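Geobacter metallireducens SMUG1 (Geobacter metallireducens, PDB 5H9I) is a SMUG1-type member of the uracil DNA glycosylase superfamily, a compact alpha/beta protein modelled here with xanthine and pentanoic acid bound. Local coordinates at residues P26-N32 / P142-A148; G71-G75 / F136-Y140; V112-L117 / H213-A217. All blocks are in the same frame, centred on the assembly; numbering follows the deposited sequence.

How the contacts relate
Two of the three contacts share a ligand, and the third lies farther out. Contact 2 (71-75 with 136-140) and contact 3 (112-117 with 213-217) both touch xanthine, their centres lie about 13 Å apart, and they meet through F74, whose CE1 is 4.1 Å from NE2 of H213. Contact 1 (26-32 with 142-148) is more remote, its centre about 18 Å from that of contact 2 and about 21 Å from that of contact 3. Even so, the side chain of L144 comes within about 8 Å of xanthine, and strand 144-146 directly follows strand 135-139, which supplies N139 to the pocket. Along the chain, contact 2 is nested inside contact 1, whereas contact 3 crosses both.

Contact 1 of 3, residues P26-N32 / P142-A148; sequences PVAHVYN and PLLFLTA
Y31 receives two leucines on one face of a small antiparallel sheet. L144 lies alongside it, with CD2 3.7 Å from CD2 of Y31, while L146 comes across at an angle and sets CD1 3.7 Å from CZ of Y31. With CG anti to the carbonyl carbon (chi1 -67°), the Y31 ring meets both obliquely, and its OH bonds to O of K100 and N of H97. On the other face V30 divides its two methyls: CG2 meets CD1 of F145 at 3.9 Å, and CG1 turns to L143. CD2 of L143 also presses on CB of N32 at 3.5 Å, beside an amide whose OD1 caps the backbone N of L34.

Between the two layers of side chains runs the backbone ladder, where the non-hydrogen-bonded pair V30-F145 sits between the hydrogen-bonded pairs H29-L146 and Y31-L144. At its end A28 and H29 both face L146 in a classic beta bulge, and O of L146 accepts from N of A28 at 2.8 Å and from N of H29 at 3.1 Å. Beyond the bulge, one water joins NE2 of H29 to O of A148, and another joins O of P26 to N of A148. Direct backbone pairing thus ends at the bulge, where water takes over.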
loop_
_atom_site.group_PDB
_atom_site.type_symbol
_atom_site.label_atom_id
_atom_site.label_comp_id
_atom_site.label_asym_id
_atom_site.label_seq_id
_atom_site.Cartn_x
_atom_site.Cartn_y
_atom_site.Cartn_z
ATOM N N PRO A 26 -19.410 10.224 -7.234
ATOM C CA PRO A 26 -20.007 8.947 -6.910
ATOM C C PRO A 26 -19.396 8.201 -5.684
ATOM O O PRO A 26 -19.761 7.043 -5.441
ATOM C CB PRO A 26 -19.683 8.115 -8.125
ATOM C CG PRO A 26 -18.308 8.512 -8.419
ATOM C CD PRO A 26 -18.255 10.002 -8.122
ATOM N N VAL A 27 -18.513 8.842 -4.940
ATOM C CA VAL A 27 -18.109 8.237 -3.624
ATOM C C VAL A 27 -19.249 8.287 -2.634
ATOM O O VAL A 27 -19.738 9.353 -2.307
ATOM C CB VAL A 27 -16.882 8.970 -3.018
ATOM C CG1 VAL A 27 -16.397 8.296 -1.722
ATOM C CG2 VAL A 27 -15.717 9.054 -4.028
ATOM N N ALA A 28 -19.661 7.121 -2.142
ATOM C CA ALA A 28 -20.575 7.027 -1.023
ATOM C C ALA A 28 -19.946 6.564 0.253
ATOM O O ALA A 28 -20.494 6.802 1.318
ATOM C CB ALA A 28 -21.738 6.118 -1.348
ATOM N N HIS A 29 -18.827 5.789 0.180
ATOM C CA HIS A 29 -18.251 5.215 1.375
ATOM C C HIS A 29 -16.707 5.357 1.245
ATOM O O HIS A 29 -16.172 5.176 0.159
ATOM C CB HIS A 29 -18.470 3.733 1.485
ATOM C CG HIS A 29 -19.901 3.390 1.473
ATOM N ND1 HIS A 29 -20.610 3.305 2.647
ATOM C CD2 HIS A 29 -20.778 3.134 0.468
ATOM C CE1 HIS A 29 -21.873 3.017 2.374
ATOM N NE2 HIS A 29 -22.010 2.951 1.069
ATOM N N VAL A 30 -16.102 5.637 2.367
ATOM C CA VAL A 30 -14.637 5.745 2.440
ATOM C C VAL A 30 -14.187 4.906 3.612
ATOM O O VAL A 30 -14.594 5.154 4.739
ATOM C CB VAL A 30 -14.189 7.203 2.602
ATOM C CG1 VAL A 30 -12.671 7.320 2.731
ATOM C CG2 VAL A 30 -14.645 8.056 1.436
ATOM N N TYR A 31 -13.316 3.920 3.366
ATOM C CA TYR A 31 -12.739 3.100 4.408
ATOM C C TYR A 31 -11.289 3.531 4.704
ATOM O O TYR A 31 -10.548 3.670 3.825
ATOM C CB TYR A 31 -12.658 1.633 3.980
ATOM C CG TYR A 31 -13.929 0.810 3.768
ATOM C CD1 TYR A 31 -15.177 1.371 3.776
ATOM C CD2 TYR A 31 -13.833 -0.518 3.557
ATOM C CE1 TYR A 31 -16.294 0.592 3.574
ATOM C CE2 TYR A 31 -14.936 -1.309 3.351
ATOM C CZ TYR A 31 -16.164 -0.742 3.375
ATOM O OH TYR A 31 -17.252 -1.523 3.173
ATOM N N ASN A 32 -10.942 3.664 5.963
ATOM C CA ASN A 32 -9.567 4.022 6.385
ATOM C C ASN A 32 -8.989 2.989 7.374
ATOM O O ASN A 32 -9.156 3.055 8.598
ATOM C CB ASN A 32 -9.538 5.386 6.986
ATOM C CG ASN A 32 -8.142 5.858 7.230
ATOM O OD1 ASN A 32 -7.185 5.098 6.996
ATOM N ND2 ASN A 32 -8.045 7.156 7.545
ATOM N N PRO A 142 -4.027 5.243 1.565
ATOM C CA PRO A 142 -4.531 4.165 2.422
ATOM C C PRO A 142 -6.043 3.971 2.404
ATOM O O PRO A 142 -6.515 3.017 3.029
ATOM C CB PRO A 142 -4.107 4.624 3.779
ATOM C CG PRO A 142 -4.245 6.089 3.719
ATOM C CD PRO A 142 -3.684 6.460 2.354
ATOM N N LEU A 143 -6.764 4.821 1.709
ATOM C CA LEU A 143 -8.244 4.774 1.723
ATOM C C LEU A 143 -8.767 3.911 0.636
ATOM O O LEU A 143 -8.192 3.903 -0.485
ATOM C CB LEU A 143 -8.690 6.185 1.494
ATOM C CG LEU A 143 -8.340 7.221 2.515
ATOM C CD1 LEU A 143 -8.870 8.590 2.071
ATOM C CD2 LEU A 143 -8.721 6.869 3.926
ATOM N N LEU A 144 -9.909 3.247 0.883
ATOM C CA LEU A 144 -10.688 2.535 -0.134
ATOM C C LEU A 144 -12.010 3.351 -0.378
ATOM O O LEU A 144 -12.560 3.807 0.586
ATOM C CB LEU A 144 -11.031 1.166 0.371
ATOM C CG LEU A 144 -11.711 0.238 -0.584
ATOM C CD1 LEU A 144 -10.703 -0.530 -1.404
ATOM C CD2 LEU A 144 -12.642 -0.753 0.061
ATOM N N PHE A 145 -12.332 3.624 -1.640
ATOM C CA PHE A 145 -13.468 4.418 -2.036
ATOM C C PHE A 145 -14.492 3.497 -2.706
ATOM O O PHE A 145 -14.158 2.737 -3.639
ATOM C CB PHE A 145 -12.988 5.521 -2.997
ATOM C CG PHE A 145 -11.965 6.413 -2.433
ATOM C CD1 PHE A 145 -12.304 7.506 -1.665
ATOM C CD2 PHE A 145 -10.652 6.208 -2.781
ATOM C CE1 PHE A 145 -11.338 8.361 -1.167
ATOM C CE2 PHE A 145 -9.662 7.049 -2.257
ATOM C CZ PHE A 145 -10.014 8.113 -1.504
ATOM N N LEU A 146 -15.756 3.613 -2.289
ATOM C CA LEU A 146 -16.833 2.835 -2.921
ATOM C C LEU A 146 -18.015 3.720 -3.343
ATOM O O LEU A 146 -18.287 4.696 -2.689
ATOM C CB LEU A 146 -17.356 1.788 -1.929
ATOM C CG LEU A 146 -16.379 0.852 -1.223
ATOM C CD1 LEU A 146 -17.067 0.050 -0.104
ATOM C CD2 LEU A 146 -15.668 -0.065 -2.185
ATOM N N THR A 147 -18.670 3.269 -4.421
ATOM C CA THR A 147 -19.948 3.859 -4.799
ATOM C C THR A 147 -21.007 3.426 -3.829
ATOM O O THR A 147 -20.839 2.479 -3.032
ATOM C CB THR A 147 -20.359 3.355 -6.175
ATOM O OG1 THR A 147 -20.660 1.948 -6.118
ATOM C CG2 THR A 147 -19.239 3.630 -7.210
ATOM N N ALA A 148 -22.165 4.062 -3.961
ATOM C CA ALA A 148 -23.304 3.643 -3.129
ATOM C C ALA A 148 -23.693 2.185 -3.353
ATOM O O ALA A 148 -24.248 1.552 -2.465
ATOM C CB ALA A 148 -24.520 4.579 -3.455
HETATM O O HOH W 1 -22.330 6.440 -5.602
HETATM O O HOH W 2 -24.551 2.636 -0.014
#

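Contact 2 of 3, residues G71-G75 / F136-Y140. With XAN (xanthine), chain B.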
loop_
_atom_site.group_PDB
_atom_site.type_symbol
_atom_site.label_atom_id
_atom_site.label_comp_id
_atom_site.label_asym_id
_atom_site.label_seq_id
_atom_site.Cartn_x
_atom_site.Cartn_y
_atom_site.Cartn_z
ATOM N N GLY A 71 -4.872 -4.381 7.237
ATOM C CA GLY A 71 -4.034 -3.208 7.524
ATOM C C GLY A 71 -2.645 -3.275 6.900
ATOM O O GLY A 71 -1.916 -2.296 7.114
ATOM N N VAL A 72 -2.347 -4.309 6.140
ATOM C CA VAL A 72 -1.051 -4.465 5.557
ATOM C C VAL A 72 -1.078 -4.293 4.095
ATOM O O VAL A 72 -2.005 -4.850 3.470
ATOM C CB VAL A 72 -0.510 -5.813 5.909
ATOM C CG1 VAL A 72 0.824 -6.093 5.211
ATOM C CG2 VAL A 72 -0.354 -5.980 7.428
ATOM N N PRO A 73 -0.238 -3.468 3.449
ATOM C CA PRO A 73 -0.256 -3.342 1.971
ATOM C C PRO A 73 -0.169 -4.701 1.270
ATOM O O PRO A 73 0.561 -5.595 1.672
ATOM C CB PRO A 73 0.992 -2.492 1.625
ATOM C CG PRO A 73 1.374 -1.888 2.945
ATOM C CD PRO A 73 0.885 -2.750 4.067
ATOM N N PHE A 74 -1.036 -4.818 0.237
ATOM C CA PHE A 74 -1.158 -6.120 -0.502
ATOM C C PHE A 74 -1.393 -7.281 0.425
ATOM O O PHE A 74 -1.018 -8.384 0.176
ATOM C CB PHE A 74 0.123 -6.335 -1.372
ATOM C CG PHE A 74 0.268 -5.346 -2.516
ATOM C CD1 PHE A 74 -0.362 -5.609 -3.760
ATOM C CD2 PHE A 74 0.978 -4.186 -2.348
ATOM C CE1 PHE A 74 -0.155 -4.735 -4.780
ATOM C CE2 PHE A 74 1.164 -3.316 -3.380
ATOM C CZ PHE A 74 0.597 -3.610 -4.569
ATOM N N GLY A 75 -2.087 -7.016 1.555
ATOM C CA GLY A 75 -2.067 -7.888 2.687
ATOM C C GLY A 75 -3.110 -8.984 2.652
ATOM O O GLY A 75 -4.047 -8.994 3.447
ATOM N N PHE A 136 10.971 -2.277 1.674
ATOM C CA PHE A 136 9.719 -2.052 2.359
ATOM C C PHE A 136 8.612 -1.954 1.338
ATOM O O PHE A 136 8.884 -1.617 0.165
ATOM C CB PHE A 136 9.774 -0.855 3.288
ATOM C CG PHE A 136 8.610 -0.760 4.256
ATOM C CD1 PHE A 136 8.446 -1.750 5.217
ATOM C CD2 PHE A 136 7.761 0.314 4.236
ATOM C CE1 PHE A 136 7.368 -1.668 6.138
ATOM C CE2 PHE A 136 6.724 0.401 5.142
ATOM C CZ PHE A 136 6.489 -0.616 6.062
ATOM N N VAL A 137 7.362 -2.122 1.755
ATOM C CA VAL A 137 6.184 -1.957 0.892
ATOM C C VAL A 137 5.164 -1.065 1.558
ATOM O O VAL A 137 4.799 -1.300 2.702
ATOM C CB VAL A 137 5.512 -3.368 0.541
ATOM C CG1 VAL A 137 4.355 -3.207 -0.388
ATOM C CG2 VAL A 137 6.561 -4.311 -0.051
ATOM N N ALA A 138 4.715 -0.052 0.872
ATOM C CA ALA A 138 3.727 0.880 1.364
ATOM C C ALA A 138 2.725 1.236 0.311
ATOM O O ALA A 138 2.971 0.986 -0.850
ATOM C CB ALA A 138 4.424 2.159 1.813
ATOM N N ASN A 139 1.534 1.737 0.715
ATOM C CA ASN A 139 0.613 2.270 -0.295
ATOM C C ASN A 139 0.712 3.793 -0.318
ATOM O O ASN A 139 0.801 4.396 0.728
ATOM C CB ASN A 139 -0.839 1.932 0.039
ATOM C CG ASN A 139 -1.293 0.706 -0.647
ATOM O OD1 ASN A 139 -0.807 0.320 -1.688
ATOM N ND2 ASN A 139 -2.167 -0.055 0.083
ATOM N N TYR A 140 0.519 4.365 -1.474
ATOM C CA TYR A 140 0.421 5.800 -1.620
ATOM C C TYR A 140 -0.812 6.336 -0.909
ATOM O O TYR A 140 -0.711 7.335 -0.208
ATOM C CB TYR A 140 0.324 6.074 -3.105
ATOM C CG TYR A 140 0.131 7.553 -3.452
ATOM C CD1 TYR A 140 1.125 8.432 -3.245
ATOM C CD2 TYR A 140 -1.127 8.021 -3.838
ATOM C CE1 TYR A 140 0.935 9.800 -3.494
ATOM C CE2 TYR A 140 -1.329 9.326 -4.088
ATOM C CZ TYR A 140 -0.301 10.183 -3.970
ATOM O OH TYR A 140 -0.526 11.527 -4.218
HETATM N N9 XAN B . -3.999 -5.021 -4.080
HETATM C C4 XAN B . -3.400 -4.032 -3.478
HETATM N N3 XAN B . -3.041 -3.777 -2.223
HETATM C C2 XAN B . -2.459 -2.698 -1.944
HETATM O O2 XAN B . -2.194 -2.469 -0.792
HETATM N N1 XAN B . -2.103 -1.796 -2.870
HETATM C C6 XAN B . -2.366 -1.933 -4.134
HETATM O O6 XAN B . -2.098 -1.083 -4.990
HETATM C C5 XAN B . -3.083 -3.074 -4.501
HETATM N N7 XAN B . -3.524 -3.537 -5.661
HETATM C C8 XAN B . -4.073 -4.715 -5.407
#
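P73 and V137 meet flank to flank, CB of P73 lying 4.0 Å from CG1 of V137, while CG of the proline ring comes down on the strand backbone, 3.5 Å from O of V137. The same methyl, CG1, also approaches CD2 of F74 at an oblique angle, wedged between the two neighbouring side chains of the loop. The phenylalanine and N139 address xanthine in different ways. With CG anti to the carbonyl carbon and beside its own N (chi1 -67°), the F74 ring lies over one face of the purine, nearly parallel to it with about 9° between the planes, and CE1 is 3.4 Å from xanthine C5. N139 instead comes to the purine rim, its amide twisted by about 39° from the purine plane and still pairing twice: N1 of xanthine donates to OD1 of N139 at 2.7 Å, close to straight, and ND2 of N139 donates to O2 at 2.6 Å. A second donor, the backbone N of F74, reaches O2 at 2.8 Å, so two N-H groups, one from each segment, grip this oxygen.

Residues 72-75 form a type II turn with P73 and F74 at its centre, and from it the loop presents both the F74 ring and its N-H. Turn and strand end each supply part of the xanthine pocket. F74 is backed by L117 and W118 of helix 112-125, and Y44 of helix 38-48 touches P73 and hydrogen-bonds to O of V137. Strand 135-139 forms an edge of the parallel sheet, beside strand 55-59.

Contact 3 of 3, residues V112-L117 / H213-A217; sequences VSGRRL and HPSPA. With XAN (xanthine), chain B.
S113 and H213 converge on the same end of xanthine, the serine with CB 3.6 Å from C8 of xanthine and the histidine through a hydrogen bond from NE2 to N7, 3.0 Å long and noticeably bent at 137°. N7 lies at the edge of the imidazole, close to its plane, and OG of S113 comes up near that same plane, 3.6 Å from CE1 of H213. That hydroxyl oxygen also stands 3.2 Å from CB of S215 across the contact.

The orientation of the imidazole is set from within the loop. The backbone N of S215 donates to ND1 of H213 at 3.0 Å, nearly in the ring plane, while CD of P214 rests over one ring face. The run of histidine, proline, serine and proline at residues 213-216, following strand 207-211 and leading toward helix 219-235, is consistent with the His-Pro-Ser-Pro loop familiar in the uracil DNA glycosylase superfamily. Its second half is shaped by an ST turn, in which OG of S215 accepts from N of A217.

The same helix that carries S113, 112-125, packs along the loop through P214 and R116. CG of P214 sits 3.6 Å from O of S113, and the ring is flanked further along the helix by L117. R116 stretches out straight from CG to NE and carries NH1 to O of P214, a 2.8 Å bond with the oxygen near the guanidinium plane. CG1 of V112 lies over one face of that guanidinium and also meets CG of P216 at 3.9 Å. Farther out, N222 of helix 219-235 accepts from NH2 of R116 through OD1 and donates through ND2 to O of P216.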
loop_
_atom_site.group_PDB
_atom_site.type_symbol
_atom_site.label_atom_id
_atom_site.label_comp_id
_atom_site.label_asym_id
_atom_site.label_seq_id
_atom_site.Cartn_x
_atom_site.Cartn_y
_atom_site.Cartn_z
ATOM N N VAL A 112 -5.666 -12.067 -4.980
ATOM C CA VAL A 112 -4.696 -12.585 -5.869
ATOM C C VAL A 112 -3.427 -11.721 -5.916
ATOM O O VAL A 112 -2.298 -12.229 -5.902
ATOM C CB VAL A 112 -5.239 -12.799 -7.324
ATOM C CG1 VAL A 112 -4.222 -13.366 -8.285
ATOM C CG2 VAL A 112 -6.440 -13.793 -7.192
ATOM N N SER A 113 -3.671 -10.466 -6.074
ATOM C CA SER A 113 -2.582 -9.477 -6.199
ATOM C C SER A 113 -1.582 -9.593 -5.071
ATOM O O SER A 113 -0.379 -9.839 -5.305
ATOM C CB SER A 113 -3.095 -8.062 -6.274
ATOM O OG SER A 113 -3.781 -7.788 -7.466
ATOM N N GLY A 114 -2.066 -9.529 -3.858
ATOM C CA GLY A 114 -1.137 -9.620 -2.690
ATOM C C GLY A 114 -0.594 -10.985 -2.487
ATOM O O GLY A 114 0.563 -11.243 -2.084
ATOM N N ARG A 115 -1.346 -12.061 -2.780
ATOM C CA ARG A 115 -0.832 -13.392 -2.791
ATOM C C ARG A 115 0.318 -13.586 -3.711
ATOM O O ARG A 115 1.328 -14.178 -3.351
ATOM C CB ARG A 115 -1.965 -14.454 -3.125
ATOM C CG ARG A 115 -1.731 -15.799 -2.675
ATOM C CD ARG A 115 -2.976 -16.670 -2.942
ATOM N NE ARG A 115 -3.085 -16.869 -4.350
ATOM C CZ ARG A 115 -4.273 -16.820 -5.018
ATOM N NH1 ARG A 115 -5.431 -16.503 -4.383
ATOM N NH2 ARG A 115 -4.276 -17.143 -6.311
ATOM N N ARG A 116 0.176 -13.009 -4.906
ATOM C CA ARG A 116 1.259 -13.076 -5.863
ATOM C C ARG A 116 2.490 -12.262 -5.371
ATOM O O ARG A 116 3.621 -12.744 -5.540
ATOM C CB ARG A 116 0.804 -12.503 -7.209
ATOM C CG ARG A 116 -0.063 -13.508 -8.004
ATOM C CD ARG A 116 -0.454 -12.887 -9.329
ATOM N NE ARG A 116 -1.245 -13.868 -10.090
ATOM C CZ ARG A 116 -1.884 -13.569 -11.218
ATOM N NH1 ARG A 116 -1.955 -12.359 -11.680
ATOM N NH2 ARG A 116 -2.454 -14.598 -11.877
ATOM N N LEU A 117 2.251 -11.040 -4.957
ATOM C CA LEU A 117 3.404 -10.172 -4.573
ATOM C C LEU A 117 4.146 -10.715 -3.402
ATOM O O LEU A 117 5.380 -10.953 -3.469
ATOM C CB LEU A 117 2.912 -8.772 -4.318
ATOM C CG LEU A 117 3.959 -7.752 -3.866
ATOM C CD1 LEU A 117 3.763 -6.529 -4.761
ATOM C CD2 LEU A 117 3.876 -7.348 -2.434
ATOM N N HIS A 213 2.004 -4.413 -12.276
ATOM C CA HIS A 213 1.109 -4.726 -11.176
ATOM C C HIS A 213 0.674 -6.184 -11.259
ATOM O O HIS A 213 0.458 -6.720 -12.350
ATOM C CB HIS A 213 -0.090 -3.814 -11.272
ATOM C CG HIS A 213 -0.943 -3.833 -10.065
ATOM N ND1 HIS A 213 -1.761 -4.901 -9.766
ATOM C CD2 HIS A 213 -1.073 -2.942 -9.059
ATOM C CE1 HIS A 213 -2.379 -4.649 -8.626
ATOM N NE2 HIS A 213 -2.012 -3.463 -8.217
ATOM N N PRO A 214 0.565 -6.857 -10.130
ATOM C CA PRO A 214 0.293 -8.309 -10.104
ATOM C C PRO A 214 -1.166 -8.702 -10.383
ATOM O O PRO A 214 -1.360 -9.920 -10.396
ATOM C CB PRO A 214 0.769 -8.726 -8.676
ATOM C CG PRO A 214 0.558 -7.517 -7.838
ATOM C CD PRO A 214 0.980 -6.395 -8.751
ATOM N N SER A 215 -2.065 -7.778 -10.515
ATOM C CA SER A 215 -3.489 -8.185 -10.702
ATOM C C SER A 215 -3.721 -8.962 -11.982
ATOM O O SER A 215 -3.022 -8.793 -13.008
ATOM C CB SER A 215 -4.515 -7.127 -10.484
ATOM O OG SER A 215 -4.930 -6.624 -11.646
ATOM N N PRO A 216 -4.698 -9.813 -11.931
ATOM C CA PRO A 216 -5.115 -10.437 -13.191
ATOM C C PRO A 216 -5.546 -9.506 -14.290
ATOM O O PRO A 216 -5.753 -10.016 -15.389
ATOM C CB PRO A 216 -6.222 -11.337 -12.728
ATOM C CG PRO A 216 -5.909 -11.727 -11.347
ATOM C CD PRO A 216 -5.247 -10.513 -10.745
ATOM N N ALA A 217 -5.717 -8.238 -14.060
ATOM C CA ALA A 217 -6.099 -7.319 -15.145
ATOM C C ALA A 217 -4.984 -7.083 -16.148
ATOM O O ALA A 217 -5.232 -6.491 -17.171
ATOM C CB ALA A 217 -6.675 -6.073 -14.533
HETATM N N9 XAN B . -3.999 -5.021 -4.080
HETATM C C4 XAN B . -3.400 -4.032 -3.478
HETATM N N3 XAN B . -3.041 -3.777 -2.223
HETATM C C2 XAN B . -2.459 -2.698 -1.944
HETATM O O2 XAN B . -2.194 -2.469 -0.792
HETATM N N1 XAN B . -2.103 -1.796 -2.870
HETATM C C6 XAN B . -2.366 -1.933 -4.134
HETATM O O6 XAN B . -2.098 -1.083 -4.990
HETATM C C5 XAN B . -3.083 -3.074 -4.501
HETATM N N7 XAN B . -3.524 -3.537 -5.661
HETATM C C8 XAN B . -4.073 -4.715 -5.407
#